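Local coordinates for protein YrdA (Escherichia coli, PDB 3TIO) that binds zinc and is a trimeric, left-handed beta-helical homologue of the gamma-class carbonic anhydrases, probably related to them in function, at residues D47-Q52 with G77-I82; I110-A115 with V129-R134. The protein carries 1 engineered substitution. All coordinates share one frame; numbering follows the deposited sequence.

Contact 1 (D47-Q52 with G77-I82); sequences DVHYVQ and GNPLTI
The ring of P79 offers two carbons to two aromatic rings: CD sits over the centre of one face of the H49 imidazole, 3.5 Å from the ring centroid, while CB lies over one face of the Y50 phenol ring, 13° off its normal. Both are CH-pi contacts, made where two neighbouring coils of the left-handed parallel beta-helix come together. The peptide carbon of N78 covers the same side of the imidazole, and G77 O approaches H49 CD2 obliquely at 3.3 Å. Q52 N and the water on Y50 OH lie in the phenol plane, at its edge. H49 ND1, in the plane of its own ring, accepts Y50 N at 2.9 Å, a bond that helps to fix how the imidazole is turned. With an alanine in place of H49, P79 CD would probably lose its aromatic cover and the Y50 N-H its ND1 acceptor. The Y50 ring reaches P79 because CG stands between the backbone N and the carbonyl carbon (chi1 70°). Beyond the rings, strands 50-52 and 80-82 run parallel, their directions 8° apart. Three backbone bonds join them, L80 N to Y50 O, Q52 N to L80 O and I82 N to Q52 O, the last at 2.8 Å. V51 and L80 point inward side by side; L80 and I82 pack on L65 of strand 64-66 and L94 of strand 93-95. Around the corner, D47 OD2 takes the V48 N-H and also bonds H66, a zinc ligand, while OD1 forms a salt bridge with R45 and a hydrogen bond with Y174 of the second subunit. One water lies 2.6 Å from Y50 OH and 2.7 Å from T81 OG1; another donates to Q52 OE1 and I82 O.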
ATOM      1  N   ASP A  47       9.900  -9.796 -13.972  1.00 14.25           N
ATOM      2  CA  ASP A  47       9.759 -11.105 -14.586  1.00 15.71           C
ATOM      3  C   ASP A  47       9.540 -11.107 -16.095  1.00 17.61           C
ATOM      4  O   ASP A  47      10.356 -11.672 -16.824  1.00 18.88           O
ATOM      5  CB  ASP A  47       8.671 -11.933 -13.867  1.00 14.26           C
ATOM      6  CG  ASP A  47       7.441 -11.122 -13.475  1.00 13.34           C
ATOM      7  OD1 ASP A  47       6.608 -11.685 -12.732  1.00 13.46           O
ATOM      8  OD2 ASP A  47       7.294  -9.952 -13.894  1.00 14.05           O
ATOM      9  N   VAL A  48       8.466 -10.484 -16.576  1.00 16.87           N
ATOM     10  CA  VAL A  48       8.215 -10.460 -18.018  1.00 18.87           C
ATOM     11  C   VAL A  48       9.141  -9.488 -18.745  1.00 19.18           C
ATOM     12  O   VAL A  48       9.310  -9.568 -19.959  1.00 19.69           O
ATOM     13  CB  VAL A  48       6.748 -10.112 -18.345  1.00 21.02           C
ATOM     14  CG1 VAL A  48       5.839 -11.242 -17.896  1.00 23.17           C
ATOM     15  CG2 VAL A  48       6.353  -8.818 -17.678  1.00 20.24           C
ATOM     16  N   HIS A  49       9.726  -8.562 -17.995  1.00 18.48           N
ATOM     17  CA  HIS A  49      10.678  -7.612 -18.554  1.00 17.75           C
ATOM     18  C   HIS A  49      11.566  -7.148 -17.413  1.00 16.85           C
ATOM     19  O   HIS A  49      11.347  -7.533 -16.266  1.00 17.46           O
ATOM     20  CB  HIS A  49       9.974  -6.429 -19.222  1.00 17.91           C
ATOM     21  CG  HIS A  49      10.669  -5.949 -20.460  1.00 19.36           C
ATOM     22  ND1 HIS A  49      11.951  -5.442 -20.445  1.00 20.51           N
ATOM     23  CD2 HIS A  49      10.280  -5.949 -21.758  1.00 21.61           C
ATOM     24  CE1 HIS A  49      12.323  -5.153 -21.679  1.00 21.45           C
ATOM     25  NE2 HIS A  49      11.328  -5.451 -22.495  1.00 21.22           N
ATOM     26  N   TYR A  50      12.565  -6.326 -17.707  1.00 14.23           N
ATOM     27  CA  TYR A  50      13.484  -5.896 -16.667  1.00 14.48           C
ATOM     28  C   TYR A  50      13.140  -4.595 -15.968  1.00 13.92           C
ATOM     29  O   TYR A  50      12.338  -3.794 -16.450  1.00 12.96           O
ATOM     30  CB  TYR A  50      14.909  -5.795 -17.239  1.00 14.14           C
ATOM     31  CG  TYR A  50      15.128  -4.655 -18.217  1.00 14.23           C
ATOM     32  CD1 TYR A  50      15.321  -3.347 -17.771  1.00 13.65           C
ATOM     33  CD2 TYR A  50      15.147  -4.889 -19.591  1.00 15.00           C
ATOM     34  CE1 TYR A  50      15.527  -2.295 -18.674  1.00 14.15           C
ATOM     35  CE2 TYR A  50      15.350  -3.850 -20.499  1.00 14.55           C
ATOM     36  CZ  TYR A  50      15.539  -2.559 -20.036  1.00 14.72           C
ATOM     37  OH  TYR A  50      15.724  -1.535 -20.936  1.00 16.30           O
ATOM     38  N   VAL A  51      13.757  -4.416 -14.806  1.00 12.41           N
ATOM     39  CA  VAL A  51      13.620  -3.208 -14.009  1.00 10.67           C
ATOM     40  C   VAL A  51      15.049  -2.703 -13.898  1.00 10.84           C
ATOM     41  O   VAL A  51      15.942  -3.444 -13.484  1.00 12.47           O
ATOM     42  CB  VAL A  51      13.080  -3.493 -12.587  1.00 11.95           C
ATOM     43  CG1 VAL A  51      13.105  -2.210 -11.761  1.00 12.04           C
ATOM     44  CG2 VAL A  51      11.669  -4.049 -12.665  1.00 12.82           C
ATOM     45  N   GLN A  52      15.267  -1.453 -14.287  1.00 11.62           N
ATOM     46  CA  GLN A  52      16.592  -0.856 -14.241  1.00 12.76           C
ATOM     47  C   GLN A  52      16.542   0.367 -13.339  1.00 11.52           C
ATOM     48  O   GLN A  52      15.779   1.299 -13.595  1.00 12.36           O
ATOM     49  CB  GLN A  52      17.017  -0.445 -15.654  1.00 13.09           C
ATOM     50  CG  GLN A  52      18.457   0.022 -15.776  1.00 17.43           C
ATOM     51  CD  GLN A  52      18.786   0.507 -17.177  1.00 20.13           C
ATOM     52  OE1 GLN A  52      18.548   1.667 -17.519  1.00 24.24           O
ATOM     53  NE2 GLN A  52      19.317  -0.386 -18.001  1.00 22.40           N
ATOM     54  N   GLY A  77       6.030  -7.332 -23.215  1.00 26.81           N
ATOM     55  CA  GLY A  77       5.967  -6.389 -22.112  1.00 25.90           C
ATOM     56  C   GLY A  77       6.922  -5.231 -22.316  1.00 26.28           C
ATOM     57  O   GLY A  77       7.494  -5.068 -23.394  1.00 25.99           O
ATOM     58  N   ASN A  78       7.088  -4.416 -21.279  1.00 24.49           N
ATOM     59  CA  ASN A  78       7.986  -3.270 -21.337  1.00 23.17           C
ATOM     60  C   ASN A  78       8.645  -3.075 -19.979  1.00 19.40           C
ATOM     61  O   ASN A  78       8.052  -3.362 -18.942  1.00 18.74           O
ATOM     62  CB  ASN A  78       7.225  -2.010 -21.747  1.00 26.21           C
ATOM     63  CG  ASN A  78       6.844  -2.011 -23.212  1.00 29.10           C
ATOM     64  OD1 ASN A  78       7.698  -2.167 -24.089  1.00 27.59           O
ATOM     65  ND2 ASN A  78       5.559  -1.833 -23.489  1.00 31.67           N
ATOM     66  N   PRO A  79       9.883  -2.566 -19.970  1.00 16.63           N
ATOM     67  CA  PRO A  79      10.621  -2.347 -18.726  1.00 13.98           C
ATOM     68  C   PRO A  79      10.232  -1.139 -17.887  1.00 12.89           C
ATOM     69  O   PRO A  79       9.514  -0.242 -18.333  1.00 12.55           O
ATOM     70  CB  PRO A  79      12.058  -2.238 -19.213  1.00 15.30           C
ATOM     71  CG  PRO A  79      11.882  -1.471 -20.493  1.00 16.22           C
ATOM     72  CD  PRO A  79      10.696  -2.169 -21.135  1.00 16.98           C
ATOM     73  N   LEU A  80      10.712  -1.154 -16.649  1.00 11.32           N
ATOM     74  CA  LEU A  80      10.533  -0.051 -15.722  1.00 10.30           C
ATOM     75  C   LEU A  80      11.952   0.496 -15.624  1.00  9.57           C
ATOM     76  O   LEU A  80      12.877  -0.221 -15.234  1.00 10.28           O
ATOM     77  CB  LEU A  80      10.054  -0.546 -14.354  1.00  9.87           C
ATOM     78  CG  LEU A  80      10.178   0.462 -13.205  1.00  9.60           C
ATOM     79  CD1 LEU A  80       9.394   1.728 -13.523  1.00 11.38           C
ATOM     80  CD2 LEU A  80       9.674  -0.175 -11.918  1.00 10.75           C
ATOM     81  N   THR A  81      12.131   1.752 -16.006  1.00 11.58           N
ATOM     82  CA  THR A  81      13.449   2.360 -15.986  1.00 11.96           C
ATOM     83  C   THR A  81      13.448   3.590 -15.094  1.00 11.75           C
ATOM     84  O   THR A  81      12.610   4.476 -15.247  1.00 12.16           O
ATOM     85  CB  THR A  81      13.878   2.763 -17.412  1.00 12.32           C
ATOM     86  OG1 THR A  81      13.749   1.632 -18.285  1.00 14.95           O
ATOM     87  CG2 THR A  81      15.320   3.245 -17.423  1.00 15.34           C
ATOM     88  N   ILE A  82      14.388   3.626 -14.157  1.00 11.42           N
ATOM     89  CA  ILE A  82      14.518   4.739 -13.227  1.00 11.36           C
ATOM     90  C   ILE A  82      15.953   5.253 -13.286  1.00 11.49           C
ATOM     91  O   ILE A  82      16.899   4.464 -13.238  1.00 12.21           O
ATOM     92  CB  ILE A  82      14.201   4.290 -11.781  1.00 11.17           C
ATOM     93  CG1 ILE A  82      12.812   3.646 -11.729  1.00 11.86           C
ATOM     94  CG2 ILE A  82      14.293   5.480 -10.837  1.00 11.01           C
ATOM     95  CD1 ILE A  82      12.486   2.978 -10.403  1.00 12.45           C
TER
HETATM   96  O   HOH W   1      15.511   0.973 -20.177  1.00 20.31           O
HETATM   97  O   HOH W   2      18.649   3.704 -15.268  1.00 18.93           O

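Contact 2 (I110-A115 with V129-R134); sequences ILLDGA and VPQNKR
I110 O accepts V129 N at 2.8 Å in a nearly straight bond, 170° at the hydrogen, opening the parallel pairing of successive coils of the beta-helix. The L111 side chain turns inward and meets V129, its CG 3.8 Å from V129 CG2. L112 gives its N-H to V129 O, and its CB and CG lean over that same oxygen, with L112 CB also 3.7 Å from Q131 CG. At D113 the backbone O receives N132 N, tilted from the carbonyl plane, and the carbonyl also faces Q131 CA; D113 OD1 is hydrogen-bonded to T68 and weakly to the zinc ligand H95. G114, at phi 81° in a type II turn, has its CA 3.5 Å from N132 OD1, where a CB would clash; the backbone angles by themselves also call for glycine. A water donating to G114 O bridges, weakly, to N132 OD1. A115 CB lies 3.8 Å from V129 CG1, the branch directed to it by standing anti to the V129 backbone N (chi1 -179°). The second type II turn, P130 to K133, lies beside that of L112 to A115. Backbone bonds and CA-H...O contacts therefore carry the polar matching of these corners, while aliphatic carbons fill the inward side.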
ATOM      1  N   ILE A 110       1.067   7.046  -7.756  1.00  7.88           N
ATOM      2  CA  ILE A 110       0.928   5.934  -8.689  1.00  8.77           C
ATOM      3  C   ILE A 110       1.347   6.415 -10.077  1.00  8.86           C
ATOM      4  O   ILE A 110       0.772   7.368 -10.602  1.00  8.92           O
ATOM      5  CB  ILE A 110      -0.541   5.437  -8.768  1.00  8.97           C
ATOM      6  CG1 ILE A 110      -1.000   4.919  -7.403  1.00  9.35           C
ATOM      7  CG2 ILE A 110      -0.665   4.343  -9.818  1.00 10.25           C
ATOM      8  CD1 ILE A 110      -2.462   4.496  -7.367  1.00 12.50           C
ATOM      9  N   LEU A 111       2.356   5.774 -10.660  1.00  8.50           N
ATOM     10  CA  LEU A 111       2.827   6.131 -12.000  1.00  9.88           C
ATOM     11  C   LEU A 111       2.529   4.945 -12.907  1.00 10.07           C
ATOM     12  O   LEU A 111       3.038   3.840 -12.692  1.00 10.96           O
ATOM     13  CB  LEU A 111       4.327   6.446 -11.984  1.00  8.95           C
ATOM     14  CG  LEU A 111       4.724   7.881 -11.603  1.00 10.36           C
ATOM     15  CD1 LEU A 111       4.240   8.219 -10.203  1.00 11.19           C
ATOM     16  CD2 LEU A 111       6.235   8.027 -11.692  1.00 11.27           C
ATOM     17  N   LEU A 112       1.698   5.176 -13.919  1.00 10.96           N
ATOM     18  CA  LEU A 112       1.278   4.113 -14.819  1.00 11.32           C
ATOM     19  C   LEU A 112       2.129   3.867 -16.054  1.00 11.82           C
ATOM     20  O   LEU A 112       3.034   4.632 -16.381  1.00 10.74           O
ATOM     21  CB  LEU A 112      -0.179   4.344 -15.223  1.00 12.94           C
ATOM     22  CG  LEU A 112      -1.122   4.374 -14.015  1.00 13.79           C
ATOM     23  CD1 LEU A 112      -2.532   4.738 -14.460  1.00 14.98           C
ATOM     24  CD2 LEU A 112      -1.098   3.018 -13.311  1.00 14.73           C
ATOM     25  N   ASP A 113       1.806   2.776 -16.738  1.00 12.81           N
ATOM     26  CA  ASP A 113       2.528   2.341 -17.923  1.00 13.44           C
ATOM     27  C   ASP A 113       2.718   3.396 -18.999  1.00 13.29           C
ATOM     28  O   ASP A 113       1.790   4.121 -19.353  1.00 13.77           O
ATOM     29  CB  ASP A 113       1.822   1.128 -18.519  1.00 15.63           C
ATOM     30  CG  ASP A 113       1.645   0.017 -17.513  1.00 15.94           C
ATOM     31  OD1 ASP A 113       2.396  -0.975 -17.583  1.00 19.74           O
ATOM     32  OD2 ASP A 113       0.760   0.146 -16.646  1.00 18.67           O
ATOM     33  N   GLY A 114       3.937   3.468 -19.518  1.00 14.70           N
ATOM     34  CA  GLY A 114       4.235   4.417 -20.573  1.00 14.79           C
ATOM     35  C   GLY A 114       4.510   5.834 -20.118  1.00 14.52           C
ATOM     36  O   GLY A 114       4.948   6.662 -20.919  1.00 15.70           O
ATOM     37  N   ALA A 115       4.260   6.133 -18.847  1.00 12.81           N
ATOM     38  CA  ALA A 115       4.510   7.479 -18.346  1.00 12.04           C
ATOM     39  C   ALA A 115       6.001   7.778 -18.457  1.00 12.75           C
ATOM     40  O   ALA A 115       6.837   6.886 -18.301  1.00 13.30           O
ATOM     41  CB  ALA A 115       4.054   7.605 -16.898  1.00 14.80           C
ATOM     42  N   VAL A 129      -0.179   9.515 -12.102  1.00 10.72           N
ATOM     43  CA  VAL A 129       0.305   9.887 -13.426  1.00 11.23           C
ATOM     44  C   VAL A 129      -0.267   8.879 -14.418  1.00 12.77           C
ATOM     45  O   VAL A 129       0.102   7.698 -14.404  1.00 13.17           O
ATOM     46  CB  VAL A 129       1.848   9.854 -13.495  1.00 11.28           C
ATOM     47  CG1 VAL A 129       2.320  10.275 -14.884  1.00 12.30           C
ATOM     48  CG2 VAL A 129       2.435  10.768 -12.427  1.00 12.65           C
ATOM     49  N   PRO A 130      -1.183   9.332 -15.289  1.00 14.26           N
ATOM     50  CA  PRO A 130      -1.835   8.493 -16.302  1.00 15.26           C
ATOM     51  C   PRO A 130      -0.872   7.817 -17.272  1.00 14.99           C
ATOM     52  O   PRO A 130       0.268   8.244 -17.438  1.00 14.06           O
ATOM     53  CB  PRO A 130      -2.760   9.474 -17.024  1.00 16.66           C
ATOM     54  CG  PRO A 130      -3.041  10.514 -15.990  1.00 17.54           C
ATOM     55  CD  PRO A 130      -1.693  10.712 -15.355  1.00 15.72           C
ATOM     56  N   GLN A 131      -1.353   6.763 -17.926  1.00 15.44           N
ATOM     57  CA  GLN A 131      -0.544   6.036 -18.893  1.00 16.87           C
ATOM     58  C   GLN A 131      -0.054   6.958 -20.005  1.00 16.21           C
ATOM     59  O   GLN A 131      -0.797   7.813 -20.495  1.00 17.49           O
ATOM     60  CB  GLN A 131      -1.349   4.890 -19.511  1.00 20.16           C
ATOM     61  CG  GLN A 131      -1.813   3.838 -18.519  1.00 25.67           C
ATOM     62  CD  GLN A 131      -2.550   2.694 -19.191  1.00 29.13           C
ATOM     63  OE1 GLN A 131      -1.997   2.000 -20.045  1.00 31.83           O
ATOM     64  NE2 GLN A 131      -3.805   2.492 -18.808  1.00 31.87           N
ATOM     65  N   ASN A 132       1.207   6.780 -20.384  1.00 16.20           N
ATOM     66  CA  ASN A 132       1.831   7.551 -21.453  1.00 17.02           C
ATOM     67  C   ASN A 132       1.941   9.056 -21.249  1.00 16.86           C
ATOM     68  O   ASN A 132       2.274   9.777 -22.189  1.00 18.52           O
ATOM     69  CB  ASN A 132       1.107   7.284 -22.772  1.00 19.52           C
ATOM     70  CG  ASN A 132       1.133   5.821 -23.160  1.00 21.26           C
ATOM     71  OD1 ASN A 132       2.196   5.213 -23.258  1.00 23.88           O
ATOM     72  ND2 ASN A 132      -0.043   5.247 -23.383  1.00 23.60           N
ATOM     73  N   LYS A 133       1.670   9.551 -20.047  1.00 15.21           N
ATOM     74  CA  LYS A 133       1.785  10.989 -19.833  1.00 16.79           C
ATOM     75  C   LYS A 133       3.246  11.388 -19.636  1.00 16.95           C
ATOM     76  O   LYS A 133       3.986  10.732 -18.903  1.00 16.33           O
ATOM     77  CB  LYS A 133       0.963  11.439 -18.619  1.00 17.84           C
ATOM     78  CG  LYS A 133       0.985  12.955 -18.418  1.00 21.57           C
ATOM     79  CD  LYS A 133       0.016  13.411 -17.341  1.00 23.19           C
ATOM     80  CE  LYS A 133       0.043  14.929 -17.185  1.00 25.51           C
ATOM     81  NZ  LYS A 133      -0.364  15.638 -18.434  1.00 25.45           N
ATOM     82  N   ARG A 134       3.659  12.459 -20.306  1.00 16.15           N
ATOM     83  CA  ARG A 134       5.025  12.951 -20.192  1.00 15.73           C
ATOM     84  C   ARG A 134       5.055  14.156 -19.256  1.00 15.93           C
ATOM     85  O   ARG A 134       4.279  15.099 -19.420  1.00 17.16           O
ATOM     86  CB  ARG A 134       5.567  13.352 -21.572  1.00 17.08           C
ATOM     87  CG  ARG A 134       6.918  14.066 -21.533  1.00 18.69           C
ATOM     88  CD  ARG A 134       7.369  14.486 -22.925  1.00 19.92           C
ATOM     89  NE  ARG A 134       7.835  13.355 -23.721  1.00 21.84           N
ATOM     90  CZ  ARG A 134       9.031  12.789 -23.589  1.00 23.98           C
ATOM     91  NH1 ARG A 134       9.893  13.248 -22.693  1.00 26.05           N
ATOM     92  NH2 ARG A 134       9.368  11.761 -24.356  1.00 24.96           N
TER
HETATM   93  O   HOH W   3       5.284   6.536 -23.606  1.00 36.25           O

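Overall arrangement
From the N terminus, the chain coils upon itself, and each contact joins one coil to the next. Contact 1 closes first: after the corner at 47-49 and strand 50-53, the chain passes through 58-59 and 64-66, then a long loop, before 80-82 returns beside 50-53. Contact 2 opens later, and the chain runs through 116-117 and 121-123 to strand 128-129, bringing 129-134 back onto 110-115. The two are therefore in series, neither nested nor crossed, with centres about 14 Å apart. Contact 1 belongs mainly to the sheet containing 50-53 and 80-82; contact 2 spans the corner from the sheet of 110-111 and 128-129 toward that of 116-117 and 134-135. Both reach the second subunit.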